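Local coordinates for pterin-4-alpha-carbinolamine dehydratase MoaB2 (Mycobacterium marinum, PDB 3RFQ), which probably takes part in molybdenum cofactor (molybdopterin) biosynthesis, as a MogA/MoaB-family protein with a probable molybdopterin-binding domain, at residues D116-G121 with R142-V147. Numbering follows the deposited sequence.
Sequences DREILG and RGLAGV
Val-147 is clasped on two branches by side chains of 116-121, and shows how one residue can serve both the backbone ladder and the side-chain packing of a short strand. It covers one face of the Arg-117 guanidinium, CB over its centre 4.2 Å from the plane and CG1 3.9 Å from NH2. Arg-117 reaches this place with CG between backbone N and carbonyl carbon (chi1 62°); a bend at chi2 then turns the chain along Val-147, the two side chains lying side by side and pointing the same way on one sheet face. The other branch, CG2, meets CD1 of Ile-119 at 3.8 Å. On the face of Glu-118, Gly-146 lets the backbones approach to 4.1 Å between its CA and that of Glu-118. Beyond it, Glu-118 OE1 accepts a bond from a water that in turn accepts from Ala-145 N; OE1 itself lies against Leu-144 CD2.

The backbone forms a classic beta bulge: the O of Val-147 takes bonds from the N of both Asp-116 (2.6 Å) and Arg-117 (3.2 Å), both donors lying in the plane of the Val-147 carbonyl. Val-147 N answers to Arg-117 O, and Ile-119 N closes the ladder on Ala-145 O with a nearly straight N-H (169°). Asp-116 OD2 also binds Gly-149 N, beyond the strand, and Arg-117 NH2 binds Val-101 O of the second subunit.

Within the chain, 117-118 is one of the two outermost strands of the mixed sheet, antiparallel to 145-148, which pairs in turn with 151-156; helix 107-114 leads into it, helix 120-132 follows, and the second subunit packs on Arg-117, Ile-119 and Val-147.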
ATOM      1  N   ASP C 116      28.539  -2.382   2.469  1.00 27.49           N
ATOM      2  CA  ASP C 116      29.138  -2.258   1.125  1.00 29.53           C
ATOM      3  C   ASP C 116      28.112  -1.674   0.158  1.00 29.32           C
ATOM      4  O   ASP C 116      28.444  -0.864  -0.714  1.00 29.91           O
ATOM      5  CB  ASP C 116      29.672  -3.604   0.588  1.00 30.31           C
ATOM      6  CG  ASP C 116      30.868  -4.129   1.375  1.00 33.20           C
ATOM      7  OD1 ASP C 116      31.663  -3.311   1.893  1.00 35.84           O
ATOM      8  OD2 ASP C 116      31.024  -5.375   1.475  1.00 35.48           O
ATOM      9  N   ARG C 117      26.866  -2.114   0.299  1.00 27.82           N
ATOM     10  CA  ARG C 117      25.784  -1.517  -0.453  1.00 28.00           C
ATOM     11  C   ARG C 117      24.450  -1.646   0.286  1.00 25.99           C
ATOM     12  O   ARG C 117      24.268  -2.517   1.138  1.00 25.30           O
ATOM     13  CB  ARG C 117      25.731  -2.089  -1.882  1.00 29.88           C
ATOM     14  CG  ARG C 117      25.475  -3.570  -1.981  1.00 29.74           C
ATOM     15  CD  ARG C 117      26.206  -4.148  -3.187  1.00 35.90           C
ATOM     16  NE  ARG C 117      26.080  -5.607  -3.171  1.00 40.20           N
ATOM     17  CZ  ARG C 117      26.973  -6.457  -2.645  1.00 41.23           C
ATOM     18  NH1 ARG C 117      28.103  -6.007  -2.095  1.00 41.89           N
ATOM     19  NH2 ARG C 117      26.738  -7.768  -2.680  1.00 38.54           N
ATOM     20  N   GLU C 118      23.541  -0.742  -0.029  1.00 25.20           N
ATOM     21  CA  GLU C 118      22.253  -0.675   0.627  1.00 24.09           C
ATOM     22  C   GLU C 118      21.186  -1.359  -0.199  1.00 22.34           C
ATOM     23  O   GLU C 118      21.243  -1.330  -1.416  1.00 22.38           O
ATOM     24  CB  GLU C 118      21.883   0.781   0.887  1.00 24.12           C
ATOM     25  CG  GLU C 118      22.510   1.256   2.179  1.00 28.09           C
ATOM     26  CD  GLU C 118      22.142   2.670   2.554  1.00 32.63           C
ATOM     27  OE1 GLU C 118      20.933   2.945   2.791  1.00 30.80           O
ATOM     28  OE2 GLU C 118      23.094   3.487   2.631  1.00 36.11           O
ATOM     29  N   ILE C 119      20.232  -1.976   0.483  1.00 20.03           N
ATOM     30  CA  ILE C 119      19.070  -2.567  -0.171  1.00 19.62           C
ATOM     31  C   ILE C 119      17.859  -1.757   0.294  1.00 19.11           C
ATOM     32  O   ILE C 119      17.159  -2.140   1.255  1.00 18.73           O
ATOM     33  CB  ILE C 119      18.929  -4.099   0.183  1.00 19.10           C
ATOM     34  CG1 ILE C 119      20.204  -4.855  -0.212  1.00 20.65           C
ATOM     35  CG2 ILE C 119      17.734  -4.747  -0.550  1.00 17.61           C
ATOM     36  CD1 ILE C 119      20.294  -6.277   0.392  1.00 19.95           C
ATOM     37  N   LEU C 120      17.630  -0.622  -0.375  1.00 19.22           N
ATOM     38  CA  LEU C 120      16.583   0.334   0.004  1.00 18.12           C
ATOM     39  C   LEU C 120      15.206  -0.309   0.176  1.00 17.47           C
ATOM     40  O   LEU C 120      14.437   0.110   1.038  1.00 15.89           O
ATOM     41  CB  LEU C 120      16.512   1.530  -0.989  1.00 18.76           C
ATOM     42  CG  LEU C 120      17.749   2.435  -1.111  1.00 19.90           C
ATOM     43  CD1 LEU C 120      17.547   3.653  -2.063  1.00 22.01           C
ATOM     44  CD2 LEU C 120      18.226   2.923   0.257  1.00 20.98           C
ATOM     45  N   GLY C 121      14.906  -1.326  -0.642  1.00 17.31           N
ATOM     46  CA  GLY C 121      13.598  -1.939  -0.628  1.00 15.87           C
ATOM     47  C   GLY C 121      13.210  -2.615   0.680  1.00 15.10           C
ATOM     48  O   GLY C 121      12.020  -2.703   1.005  1.00 15.12           O
ATOM     49  N   ARG C 142      14.729   5.109  11.046  1.00 14.92           N
ATOM     50  CA  ARG C 142      15.856   5.437  10.152  1.00 14.66           C
ATOM     51  C   ARG C 142      16.791   4.225   9.955  1.00 13.62           C
ATOM     52  O   ARG C 142      17.909   4.345   9.403  1.00 13.43           O
ATOM     53  CB  ARG C 142      16.655   6.625  10.696  1.00 16.35           C
ATOM     54  CG  ARG C 142      15.872   7.895  11.097  1.00 18.49           C
ATOM     55  CD  ARG C 142      16.831   9.067  11.343  1.00 21.76           C
ATOM     56  NE  ARG C 142      17.700   8.767  12.457  1.00 27.13           N
ATOM     57  CZ  ARG C 142      19.020   8.548  12.393  1.00 27.94           C
ATOM     58  NH1 ARG C 142      19.690   8.651  11.264  1.00 24.34           N
ATOM     59  NH2 ARG C 142      19.675   8.253  13.508  1.00 29.43           N
ATOM     60  N   GLY C 143      16.365   3.059  10.428  1.00 12.00           N
ATOM     61  CA  GLY C 143      17.191   1.853  10.283  1.00 12.41           C
ATOM     62  C   GLY C 143      17.506   1.558   8.824  1.00 12.66           C
ATOM     63  O   GLY C 143      16.670   1.766   7.937  1.00 12.46           O
ATOM     64  N   LEU C 144      18.728   1.105   8.592  1.00 13.30           N
ATOM     65  CA  LEU C 144      19.195   0.689   7.276  1.00 13.27           C
ATOM     66  C   LEU C 144      19.103  -0.809   7.037  1.00 12.71           C
ATOM     67  O   LEU C 144      18.960  -1.615   7.972  1.00 11.27           O
ATOM     68  CB  LEU C 144      20.658   1.069   7.138  1.00 14.16           C
ATOM     69  CG  LEU C 144      20.953   2.544   7.409  1.00 15.25           C
ATOM     70  CD1 LEU C 144      22.442   2.775   7.204  1.00 15.84           C
ATOM     71  CD2 LEU C 144      20.078   3.506   6.538  1.00 13.97           C
ATOM     72  N   ALA C 145      19.252  -1.191   5.777  1.00 12.64           N
ATOM     73  CA  ALA C 145      19.380  -2.602   5.433  1.00 13.36           C
ATOM     74  C   ALA C 145      20.366  -2.664   4.277  1.00 14.96           C
ATOM     75  O   ALA C 145      20.339  -1.821   3.385  1.00 15.67           O
ATOM     76  CB  ALA C 145      18.054  -3.164   4.997  1.00 11.35           C
ATOM     77  N   GLY C 146      21.225  -3.662   4.291  1.00 15.69           N
ATOM     78  CA  GLY C 146      22.198  -3.813   3.229  1.00 17.40           C
ATOM     79  C   GLY C 146      23.197  -4.940   3.430  1.00 17.97           C
ATOM     80  O   GLY C 146      23.100  -5.730   4.379  1.00 17.11           O
ATOM     81  N   VAL C 147      24.175  -4.990   2.535  1.00 20.09           N
ATOM     82  CA  VAL C 147      25.160  -6.051   2.541  1.00 21.49           C
ATOM     83  C   VAL C 147      26.530  -5.517   2.921  1.00 23.69           C
ATOM     84  O   VAL C 147      26.983  -4.477   2.419  1.00 23.95           O
ATOM     85  CB  VAL C 147      25.201  -6.790   1.189  1.00 23.07           C
ATOM     86  CG1 VAL C 147      26.248  -7.870   1.214  1.00 23.44           C
ATOM     87  CG2 VAL C 147      23.845  -7.446   0.914  1.00 21.55           C
TER
HETATM   88  O   HOH W   1      18.774   1.067   3.777  1.00 14.71           O